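Local coordinates for protein cyanuric acid amidohydrolase (Azorhizobium caulinodans, PDB 4NQ3) that catalyses the hydrolytic opening of the s-triazine ring of cyanuric acid, yielding carbon dioxide and carboxybiuret, which spontaneously decarboxylates to biuret, at residues 218-222 and 252-256; 73-77 and 234-238; 5-9 and 278-282. All blocks are in the same frame, centred on the assembly; numbering follows the deposited sequence.

Contact 1 (218-222 and 252-256); sequences LWSAR and AHGVM
The imidazole of H253 receives the aliphatic part of R222 over one face: CG of R222 stands 4.1 Å from the centroid of the H253 ring, offset toward the rim, in a CH-pi contact. The guanidinium and imidazole planes are 13° apart, and NH2 of R222 makes a salt bridge to OE2 of E201. H253 in turn uses ND1 to hydrogen-bond ND1 of H151. Its carbon CD2 comes 3.6 Å from the backbone O of A221.

The indole of W219 has CA of A221 at its edge, in plane, and on the opposing strand CG2 of V255 reaches its CZ3 at 4.2 Å. The same methyl meets CB of A221 at 3.5 Å, making V255 the apolar bridge to two residues of 218-222. No hydrogen bond crosses between the segments. The loop is shaped from within by an ST turn, N of R222 donating to OG of S220 at 2.7 Å.

W219 and V255 both pack on P341, of the magnesium site, and the nearest atoms of the W219 side chain lie about 6 Å from the bound magnesium ion. The contact joins the second repeat unit to the third: the loop between helix 180-199 and strand 223-227 rests on strand 249-256, an outermost strand of its sheet in this chain, with strand 345-352 alongside and helix 180-199 packing on S220 and R222.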
ATOM      1  N   LEU A 218       3.873 -23.477 -22.222  1.00 43.93           N
ATOM      2  CA  LEU A 218       5.306 -23.730 -22.199  1.00 31.62           C
ATOM      3  C   LEU A 218       5.836 -23.361 -20.827  1.00 34.95           C
ATOM      4  O   LEU A 218       5.767 -22.196 -20.437  1.00 31.77           O
ATOM      5  CB  LEU A 218       6.016 -22.892 -23.253  1.00 30.05           C
ATOM      6  CG  LEU A 218       5.457 -22.970 -24.664  1.00 30.71           C
ATOM      7  CD1 LEU A 218       6.091 -21.893 -25.492  1.00 28.29           C
ATOM      8  CD2 LEU A 218       5.706 -24.338 -25.260  1.00 28.99           C
ATOM      9  N   TRP A 219       6.330 -24.340 -20.077  1.00 27.09           N
ATOM     10  CA  TRP A 219       6.934 -24.041 -18.794  1.00 26.42           C
ATOM     11  C   TRP A 219       7.936 -25.099 -18.371  1.00 33.53           C
ATOM     12  O   TRP A 219       7.931 -26.222 -18.876  1.00 33.94           O
ATOM     13  CB  TRP A 219       5.876 -23.866 -17.697  1.00 26.62           C
ATOM     14  CG  TRP A 219       4.873 -24.973 -17.561  1.00 33.55           C
ATOM     15  CD1 TRP A 219       3.625 -25.021 -18.126  1.00 28.15           C
ATOM     16  CD2 TRP A 219       5.012 -26.180 -16.790  1.00 34.35           C
ATOM     17  NE1 TRP A 219       2.989 -26.186 -17.758  1.00 30.01           N
ATOM     18  CE2 TRP A 219       3.820 -26.914 -16.945  1.00 31.26           C
ATOM     19  CE3 TRP A 219       6.029 -26.711 -15.987  1.00 37.96           C
ATOM     20  CZ2 TRP A 219       3.618 -28.147 -16.326  1.00 28.83           C
ATOM     21  CZ3 TRP A 219       5.821 -27.944 -15.374  1.00 33.53           C
ATOM     22  CH2 TRP A 219       4.626 -28.645 -15.551  1.00 33.78           C
ATOM     23  N   SER A 220       8.817 -24.697 -17.460  1.00 31.96           N
ATOM     24  CA  SER A 220       9.799 -25.582 -16.848  1.00 32.61           C
ATOM     25  C   SER A 220       9.334 -26.017 -15.467  1.00 36.92           C
ATOM     26  O   SER A 220       8.750 -25.227 -14.716  1.00 42.30           O
ATOM     27  CB  SER A 220      11.159 -24.886 -16.735  1.00 29.95           C
ATOM     28  OG  SER A 220      11.937 -25.508 -15.726  1.00 27.39           O
ATOM     29  N   ALA A 221       9.609 -27.264 -15.119  1.00 35.63           N
ATOM     30  CA  ALA A 221       9.323 -27.741 -13.770  1.00 37.05           C
ATOM     31  C   ALA A 221      10.469 -27.396 -12.809  1.00 37.68           C
ATOM     32  O   ALA A 221      10.425 -27.745 -11.627  1.00 32.62           O
ATOM     33  CB  ALA A 221       9.079 -29.246 -13.785  1.00 36.17           C
ATOM     34  N   ARG A 222      11.495 -26.716 -13.303  1.00 24.40           N
ATOM     35  CA  ARG A 222      12.639 -26.505 -12.452  1.00 30.44           C
ATOM     36  C   ARG A 222      13.092 -25.059 -12.360  1.00 33.77           C
ATOM     37  O   ARG A 222      13.884 -24.699 -11.475  1.00 38.02           O
ATOM     38  CB  ARG A 222      13.772 -27.404 -12.924  1.00 29.74           C
ATOM     39  CG  ARG A 222      13.595 -28.771 -12.298  1.00 37.64           C
ATOM     40  CD  ARG A 222      14.220 -29.885 -13.069  1.00 41.17           C
ATOM     41  NE  ARG A 222      13.564 -30.091 -14.348  1.00 36.99           N
ATOM     42  CZ  ARG A 222      14.091 -30.833 -15.306  1.00 43.12           C
ATOM     43  NH1 ARG A 222      15.244 -31.443 -15.089  1.00 43.05           N
ATOM     44  NH2 ARG A 222      13.477 -30.973 -16.469  1.00 52.66           N
ATOM     45  N   ALA A 252      15.191 -32.789  -3.558  1.00 44.80           N
ATOM     46  CA  ALA A 252      14.066 -33.340  -4.298  1.00 30.85           C
ATOM     47  C   ALA A 252      13.204 -32.158  -4.699  1.00 35.97           C
ATOM     48  O   ALA A 252      13.330 -31.086  -4.104  1.00 40.29           O
ATOM     49  CB  ALA A 252      13.295 -34.327  -3.452  1.00 32.51           C
ATOM     50  N   HIS A 253      12.352 -32.327  -5.707  1.00 30.64           N
ATOM     51  CA  HIS A 253      11.497 -31.226  -6.164  1.00 32.66           C
ATOM     52  C   HIS A 253      10.195 -31.739  -6.738  1.00 34.95           C
ATOM     53  O   HIS A 253      10.085 -32.911  -7.091  1.00 40.14           O
ATOM     54  CB  HIS A 253      12.187 -30.388  -7.240  1.00 29.18           C
ATOM     55  CG  HIS A 253      12.017 -30.947  -8.616  1.00 34.90           C
ATOM     56  ND1 HIS A 253      12.788 -31.987  -9.098  1.00 39.25           N
ATOM     57  CD2 HIS A 253      11.145 -30.632  -9.606  1.00 37.67           C
ATOM     58  CE1 HIS A 253      12.406 -32.280 -10.331  1.00 41.95           C
ATOM     59  NE2 HIS A 253      11.411 -31.473 -10.663  1.00 41.86           N
ATOM     60  N   GLY A 254       9.244 -30.827  -6.909  1.00 34.55           N
ATOM     61  CA  GLY A 254       7.953 -31.141  -7.491  1.00 34.94           C
ATOM     62  C   GLY A 254       7.283 -29.872  -7.980  1.00 37.98           C
ATOM     63  O   GLY A 254       7.807 -28.776  -7.773  1.00 44.96           O
ATOM     64  N   VAL A 255       6.135 -30.008  -8.638  1.00 40.95           N
ATOM     65  CA  VAL A 255       5.428 -28.840  -9.137  1.00 32.33           C
ATOM     66  C   VAL A 255       4.082 -28.679  -8.471  1.00 36.11           C
ATOM     67  O   VAL A 255       3.247 -29.548  -8.563  1.00 44.51           O
ATOM     68  CB  VAL A 255       5.211 -28.919 -10.642  1.00 37.45           C
ATOM     69  CG1 VAL A 255       4.431 -27.697 -11.127  1.00 32.34           C
ATOM     70  CG2 VAL A 255       6.543 -29.008 -11.350  1.00 38.90           C
HETATM   71  N   MSE A 256       3.868 -27.566  -7.793  1.00 36.30           N
HETATM   72  CA  MSE A 256       2.553 -27.272  -7.266  1.00 36.50           C
HETATM   73  C   MSE A 256       1.592 -26.952  -8.406  1.00 41.92           C
HETATM   74  O   MSE A 256       1.849 -26.044  -9.207  1.00 41.99           O
HETATM   75  CB  MSE A 256       2.622 -26.108  -6.300  1.00 38.97           C
HETATM   76  CG  MSE A 256       3.475 -26.369  -5.084  1.00 42.54           C
HETATM   77 SE   MSE A 256       3.530 -24.754  -3.956  1.00 59.87          SE
HETATM   78  CE  MSE A 256       1.730 -24.924  -3.143  0.77 34.71           C
TER

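Contact 2 (73-77 and 234-238); sequences EVCLV and HEIVV
Where the sheets of two repeat units pack in this threefold-repeated monomer, C75 of strand 75-80 meets E235 and V237 of strand 235-242. The two strands cross almost at right angles, 96° between their directions with 6.9 Å between the segment axes, so they do not pair as neighbours in one sheet; side chains of one strand meet side chains and main chain of the other.

A single hydrogen bond spans the crossing. The backbone N of L76 donates to OE1 of E235 at 3.0 Å, nearly straight at 166°, and meets the oxygen from above the carboxylate plane. The bend at chi2 (-98°) turns the carboxylate toward N of L76 on the crossing strand. This bond suits the sheet edge: C75 and V77 pair with strand 34-41, while N of L76 belongs to the other side of the strand and finds a side-chain acceptor there. The second oxygen, OE2, takes a weak hydrogen bond from ND1 of H113.

C75 makes the apolar contact: its CB touches CG2 of V237 at 3.7 Å. Its SG lies 3.6 Å from the backbone O of I236.

E235 also pairs through its backbone with the active-site residue K156, and the nearest side-chain atoms of the two are about 4 Å apart. On the outer flanks, helix 51-67 covers V74 and L76 while helix 125-141 covers I236, and A36 of strand 34-41 packs against both C75 and V237.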
ATOM      1  N   GLU A  73      32.634 -13.347  -7.874  1.00 36.80           N
ATOM      2  CA  GLU A  73      32.224 -14.577  -8.541  1.00 34.74           C
ATOM      3  C   GLU A  73      31.159 -15.305  -7.743  1.00 37.74           C
ATOM      4  O   GLU A  73      30.610 -16.293  -8.206  1.00 35.19           O
ATOM      5  CB  GLU A  73      33.432 -15.478  -8.763  1.00 37.88           C
ATOM      6  CG  GLU A  73      34.354 -14.963  -9.855  1.00 67.07           C
ATOM      7  CD  GLU A  73      35.820 -15.365  -9.642  1.00 85.11           C
ATOM      8  OE1 GLU A  73      36.081 -16.414  -9.003  1.00 87.99           O
ATOM      9  OE2 GLU A  73      36.717 -14.593 -10.073  1.00 94.77           O
ATOM     10  N   VAL A  74      30.845 -14.808  -6.551  1.00 21.70           N
ATOM     11  CA  VAL A  74      29.773 -15.405  -5.756  1.00 21.61           C
ATOM     12  C   VAL A  74      28.430 -14.941  -6.292  1.00 17.98           C
ATOM     13  O   VAL A  74      28.241 -13.752  -6.550  1.00 23.46           O
ATOM     14  CB  VAL A  74      29.887 -15.036  -4.250  1.00 20.33           C
ATOM     15  CG1 VAL A  74      28.726 -15.621  -3.449  1.00 13.05           C
ATOM     16  CG2 VAL A  74      31.199 -15.498  -3.704  1.00 12.53           C
ATOM     17  N   CYS A  75      27.502 -15.869  -6.483  1.00 13.24           N
ATOM     18  CA  CYS A  75      26.176 -15.495  -6.949  1.00 16.44           C
ATOM     19  C   CYS A  75      25.338 -14.997  -5.806  1.00 25.81           C
ATOM     20  O   CYS A  75      25.118 -15.724  -4.825  1.00 30.62           O
ATOM     21  CB  CYS A  75      25.483 -16.669  -7.618  1.00 17.07           C
ATOM     22  SG  CYS A  75      26.127 -16.936  -9.302  1.00 25.49           S
ATOM     23  N   LEU A  76      24.883 -13.752  -5.926  1.00 28.06           N
ATOM     24  CA  LEU A  76      24.031 -13.153  -4.912  1.00 26.03           C
ATOM     25  C   LEU A  76      22.608 -13.010  -5.468  1.00 27.30           C
ATOM     26  O   LEU A  76      22.337 -12.150  -6.309  1.00 36.17           O
ATOM     27  CB  LEU A  76      24.603 -11.808  -4.472  1.00 14.67           C
ATOM     28  CG  LEU A  76      25.967 -11.844  -3.762  1.00 20.04           C
ATOM     29  CD1 LEU A  76      26.424 -10.456  -3.304  1.00 14.74           C
ATOM     30  CD2 LEU A  76      25.960 -12.796  -2.551  1.00 14.89           C
ATOM     31  N   VAL A  77      21.721 -13.891  -5.017  1.00 15.11           N
ATOM     32  CA  VAL A  77      20.299 -13.825  -5.339  1.00 27.77           C
ATOM     33  C   VAL A  77      19.498 -13.293  -4.154  1.00 21.55           C
ATOM     34  O   VAL A  77      19.207 -14.032  -3.212  1.00 23.47           O
ATOM     35  CB  VAL A  77      19.714 -15.208  -5.733  1.00 26.25           C
ATOM     36  CG1 VAL A  77      18.288 -15.057  -6.169  1.00 16.32           C
ATOM     37  CG2 VAL A  77      20.555 -15.883  -6.779  1.00 15.41           C
ATOM     38  N   HIS A 234      22.570 -11.385 -15.155  1.00 24.32           N
ATOM     39  CA  HIS A 234      21.924 -12.514 -14.477  1.00 20.03           C
ATOM     40  C   HIS A 234      22.869 -13.256 -13.531  1.00 19.16           C
ATOM     41  O   HIS A 234      24.077 -13.317 -13.775  1.00 21.36           O
ATOM     42  CB  HIS A 234      21.372 -13.530 -15.491  1.00 18.91           C
ATOM     43  CG  HIS A 234      20.474 -12.943 -16.535  1.00 19.49           C
ATOM     44  ND1 HIS A 234      20.957 -12.313 -17.659  1.00 31.79           N
ATOM     45  CD2 HIS A 234      19.124 -12.891 -16.626  1.00 22.24           C
ATOM     46  CE1 HIS A 234      19.943 -11.898 -18.400  1.00 27.28           C
ATOM     47  NE2 HIS A 234      18.817 -12.236 -17.797  1.00 21.51           N
ATOM     48  N   GLU A 235      22.316 -13.824 -12.456  1.00 26.24           N
ATOM     49  CA  GLU A 235      23.043 -14.810 -11.645  1.00 23.98           C
ATOM     50  C   GLU A 235      22.335 -16.142 -11.792  1.00 22.71           C
ATOM     51  O   GLU A 235      21.120 -16.211 -11.656  1.00 31.62           O
ATOM     52  CB  GLU A 235      23.101 -14.412 -10.187  1.00 21.55           C
ATOM     53  CG  GLU A 235      23.480 -12.957 -10.004  1.00 33.47           C
ATOM     54  CD  GLU A 235      24.958 -12.767  -9.704  1.00 44.15           C
ATOM     55  OE1 GLU A 235      25.280 -12.391  -8.547  1.00 45.77           O
ATOM     56  OE2 GLU A 235      25.790 -12.967 -10.630  1.00 50.08           O
ATOM     57  N   ILE A 236      23.084 -17.194 -12.085  1.00 18.91           N
ATOM     58  CA  ILE A 236      22.503 -18.514 -12.229  1.00 19.38           C
ATOM     59  C   ILE A 236      23.072 -19.484 -11.186  1.00 22.81           C
ATOM     60  O   ILE A 236      24.296 -19.567 -10.987  1.00 26.75           O
ATOM     61  CB  ILE A 236      22.747 -19.075 -13.626  1.00 21.00           C
ATOM     62  CG1 ILE A 236      21.877 -18.344 -14.644  1.00 23.67           C
ATOM     63  CG2 ILE A 236      22.427 -20.556 -13.672  1.00 21.01           C
ATOM     64  CD1 ILE A 236      22.416 -17.011 -15.035  1.00 30.24           C
ATOM     65  N   VAL A 237      22.186 -20.224 -10.526  1.00 20.55           N
ATOM     66  CA  VAL A 237      22.617 -21.259  -9.603  1.00 23.53           C
ATOM     67  C   VAL A 237      21.839 -22.521  -9.893  1.00 24.39           C
ATOM     68  O   VAL A 237      20.616 -22.518  -9.780  1.00 24.64           O
ATOM     69  CB  VAL A 237      22.386 -20.847  -8.145  1.00 25.67           C
ATOM     70  CG1 VAL A 237      22.833 -21.943  -7.228  1.00 18.48           C
ATOM     71  CG2 VAL A 237      23.153 -19.588  -7.855  1.00 21.47           C
ATOM     72  N   VAL A 238      22.543 -23.590 -10.264  1.00 27.20           N
ATOM     73  CA  VAL A 238      21.928 -24.889 -10.554  1.00 25.68           C
ATOM     74  C   VAL A 238      22.101 -25.850  -9.374  1.00 27.67           C
ATOM     75  O   VAL A 238      23.214 -26.088  -8.930  1.00 37.81           O
ATOM     76  CB  VAL A 238      22.547 -25.536 -11.813  1.00 21.99           C
ATOM     77  CG1 VAL A 238      22.104 -26.960 -11.965  1.00 23.28           C
ATOM     78  CG2 VAL A 238      22.227 -24.744 -13.049  1.00 21.91           C
TER

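Contact 3 (5-9 and 278-282); sequences KVHRI and EATIV
R8 points the edge of its guanidinium at the backbone of 278-280, almost in the plane of the group. NH2 of R8 donates to O of E278 at 2.6 Å with an angle of 166°, approaching 26° off the carbonyl plane. NH1 turns to O of T280 at 2.7 Å, a weak bond because it is strongly bent. The carboxylate of E278, which is poorly ordered, stands steeply against this group, its plane 76° from that of the guanidinium, and its OE2 makes a loose salt bridge of 3.5 Å to NH2 of R8. The stronger partner of OE2 is NZ of K297 of the second subunit, in a salt bridge that brings the cluster to the subunit interface.

In the fold, R8 lies on strand 2-10 and its carbonyl acceptors sit in the turn that leads into strand 281-286, which belongs to a different repeat unit. The bend at chi3 brings the guanidinium round to them, and NE of R8 is held by a salt bridge to E329.

Two residues before R8 and on the same side of the strand, V6 crosses I281 at a slant, CG1 of V6 against CD1 of I281 at 3.4 Å. The extended chi2 of I281 carries that terminal methyl across. A water accepts from NH1 of R8 at 3.2 Å and, weakly, from N of V282.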
ATOM      1  N   LYS A   5      27.504 -27.863   1.249  1.00 29.75           N
ATOM      2  CA  LYS A   5      27.150 -27.446   2.587  1.00 25.67           C
ATOM      3  C   LYS A   5      26.176 -26.281   2.430  1.00 28.00           C
ATOM      4  O   LYS A   5      26.485 -25.288   1.767  1.00 30.34           O
ATOM      5  CB  LYS A   5      28.422 -27.061   3.367  1.00 26.08           C
ATOM      6  CG  LYS A   5      29.049 -28.214   4.165  1.00 34.04           C
ATOM      7  CD  LYS A   5      30.525 -27.989   4.517  1.00 36.27           C
ATOM      8  CE  LYS A   5      30.745 -26.883   5.569  1.00 49.39           C
ATOM      9  NZ  LYS A   5      32.184 -26.409   5.708  1.00 47.57           N
ATOM     10  N   VAL A   6      24.979 -26.422   2.984  1.00 26.46           N
ATOM     11  CA  VAL A   6      23.977 -25.358   2.906  1.00 27.33           C
ATOM     12  C   VAL A   6      23.675 -24.775   4.279  1.00 36.68           C
ATOM     13  O   VAL A   6      23.290 -25.511   5.198  1.00 45.85           O
ATOM     14  CB  VAL A   6      22.685 -25.869   2.279  1.00 23.75           C
ATOM     15  CG1 VAL A   6      21.636 -24.780   2.266  1.00 23.15           C
ATOM     16  CG2 VAL A   6      22.971 -26.361   0.894  1.00 24.84           C
ATOM     17  N   HIS A   7      23.825 -23.461   4.416  1.00 21.96           N
ATOM     18  CA  HIS A   7      23.691 -22.795   5.718  1.00 21.93           C
ATOM     19  C   HIS A   7      22.537 -21.805   5.760  1.00 24.13           C
ATOM     20  O   HIS A   7      22.542 -20.849   4.998  1.00 28.90           O
ATOM     21  CB  HIS A   7      24.972 -22.036   6.067  1.00 23.96           C
ATOM     22  CG  HIS A   7      26.205 -22.881   6.078  1.00 35.57           C
ATOM     23  ND1 HIS A   7      26.559 -23.669   7.153  1.00 44.61           N
ATOM     24  CD2 HIS A   7      27.167 -23.064   5.140  1.00 40.79           C
ATOM     25  CE1 HIS A   7      27.688 -24.297   6.878  1.00 48.39           C
ATOM     26  NE2 HIS A   7      28.079 -23.946   5.663  1.00 44.72           N
ATOM     27  N   ARG A   8      21.569 -21.998   6.650  1.00 21.47           N
ATOM     28  CA  ARG A   8      20.481 -21.021   6.758  1.00 24.46           C
ATOM     29  C   ARG A   8      20.734 -20.030   7.915  1.00 25.94           C
ATOM     30  O   ARG A   8      20.794 -20.404   9.077  1.00 32.26           O
ATOM     31  CB  ARG A   8      19.142 -21.718   6.936  1.00 21.51           C
ATOM     32  CG  ARG A   8      17.970 -20.897   6.464  1.00 27.93           C
ATOM     33  CD  ARG A   8      16.668 -21.741   6.366  1.00 29.16           C
ATOM     34  NE  ARG A   8      16.281 -22.209   7.692  1.00 29.60           N
ATOM     35  CZ  ARG A   8      15.588 -23.310   7.967  1.00 30.39           C
ATOM     36  NH1 ARG A   8      15.145 -24.128   7.019  1.00 25.45           N
ATOM     37  NH2 ARG A   8      15.332 -23.582   9.235  1.00 38.01           N
ATOM     38  N   ILE A   9      20.920 -18.766   7.580  1.00 18.81           N
ATOM     39  CA  ILE A   9      21.294 -17.770   8.562  1.00 18.76           C
ATOM     40  C   ILE A   9      20.204 -16.699   8.754  1.00 26.95           C
ATOM     41  O   ILE A   9      19.747 -16.091   7.790  1.00 29.11           O
ATOM     42  CB  ILE A   9      22.624 -17.110   8.155  1.00 25.78           C
ATOM     43  CG1 ILE A   9      23.710 -18.185   8.073  1.00 22.40           C
ATOM     44  CG2 ILE A   9      23.025 -16.001   9.136  1.00 17.80           C
ATOM     45  CD1 ILE A   9      25.053 -17.688   7.635  1.00 16.90           C
ATOM     46  N   GLU A 278      12.322 -28.048  11.649  1.00 63.40           N
ATOM     47  CA  GLU A 278      12.981 -26.756  11.556  1.00 61.05           C
ATOM     48  C   GLU A 278      14.086 -26.827  10.514  1.00 52.28           C
ATOM     49  O   GLU A 278      14.318 -25.879   9.779  1.00 62.45           O
ATOM     50  CB  GLU A 278      13.531 -26.334  12.928  1.00 73.48           C
ATOM     51  CG  GLU A 278      13.856 -24.840  13.072  1.00 81.92           C
ATOM     52  CD  GLU A 278      15.309 -24.499  12.766  1.00 88.49           C
ATOM     53  OE1 GLU A 278      16.124 -25.431  12.574  1.00 92.86           O
ATOM     54  OE2 GLU A 278      15.636 -23.294  12.706  1.00 91.60           O
ATOM     55  N   ALA A 279      14.699 -27.991  10.380  1.00 47.55           N
ATOM     56  CA  ALA A 279      15.845 -28.142   9.491  1.00 44.28           C
ATOM     57  C   ALA A 279      15.483 -28.229   8.010  1.00 48.62           C
ATOM     58  O   ALA A 279      16.343 -28.031   7.160  1.00 52.77           O
ATOM     59  CB  ALA A 279      16.648 -29.350   9.890  1.00 45.77           C
ATOM     60  N   THR A 280      14.236 -28.551   7.683  1.00 48.25           N
ATOM     61  CA  THR A 280      13.855 -28.650   6.269  1.00 43.67           C
ATOM     62  C   THR A 280      14.085 -27.314   5.539  1.00 41.71           C
ATOM     63  O   THR A 280      13.711 -26.246   6.027  1.00 45.97           O
ATOM     64  CB  THR A 280      12.378 -29.042   6.099  1.00 40.20           C
ATOM     65  OG1 THR A 280      12.056 -30.142   6.962  1.00 43.92           O
ATOM     66  CG2 THR A 280      12.098 -29.412   4.659  1.00 37.18           C
ATOM     67  N   ILE A 281      14.735 -27.371   4.388  1.00 39.03           N
ATOM     68  CA  ILE A 281      14.927 -26.188   3.568  1.00 34.80           C
ATOM     69  C   ILE A 281      13.937 -26.208   2.411  1.00 35.95           C
ATOM     70  O   ILE A 281      13.887 -27.195   1.665  1.00 41.04           O
ATOM     71  CB  ILE A 281      16.338 -26.145   3.007  1.00 32.22           C
ATOM     72  CG1 ILE A 281      17.348 -25.972   4.129  1.00 25.05           C
ATOM     73  CG2 ILE A 281      16.459 -25.056   1.944  1.00 30.78           C
ATOM     74  CD1 ILE A 281      18.740 -26.033   3.627  1.00 24.36           C
ATOM     75  N   VAL A 282      13.175 -25.131   2.232  1.00 30.70           N
ATOM     76  CA  VAL A 282      12.162 -25.100   1.174  1.00 29.13           C
ATOM     77  C   VAL A 282      12.363 -23.928   0.230  1.00 31.01           C
ATOM     78  O   VAL A 282      12.520 -22.798   0.677  1.00 39.29           O
ATOM     79  CB  VAL A 282      10.736 -25.021   1.757  1.00 32.25           C
ATOM     80  CG1 VAL A 282       9.712 -25.210   0.656  1.00 25.25           C
ATOM     81  CG2 VAL A 282      10.549 -26.069   2.853  1.00 27.22           C
TER
HETATM   82  O   HOH W   1      14.245 -22.756   4.267  1.00 29.08           O

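From the N terminus the chain first lays down 5-9, whose partner 278-282 comes some 270 residues later, so contact 3 closes the widest loop and holds the other two inside it. Next comes 73-77, which waits for 234-238 to complete contact 2. Before that happens the chain passes 218-222, the first half of contact 1, which is completed only at 252-256; contacts 1 and 2 therefore cross. Each ties a different pair of the three repeat units: contact 2 the first and second, contact 1 the second and third, contact 3 the third back to the first. With centres about 18 to 21 Å apart and no mutual touch, they illustrate how a threefold monomer is closed.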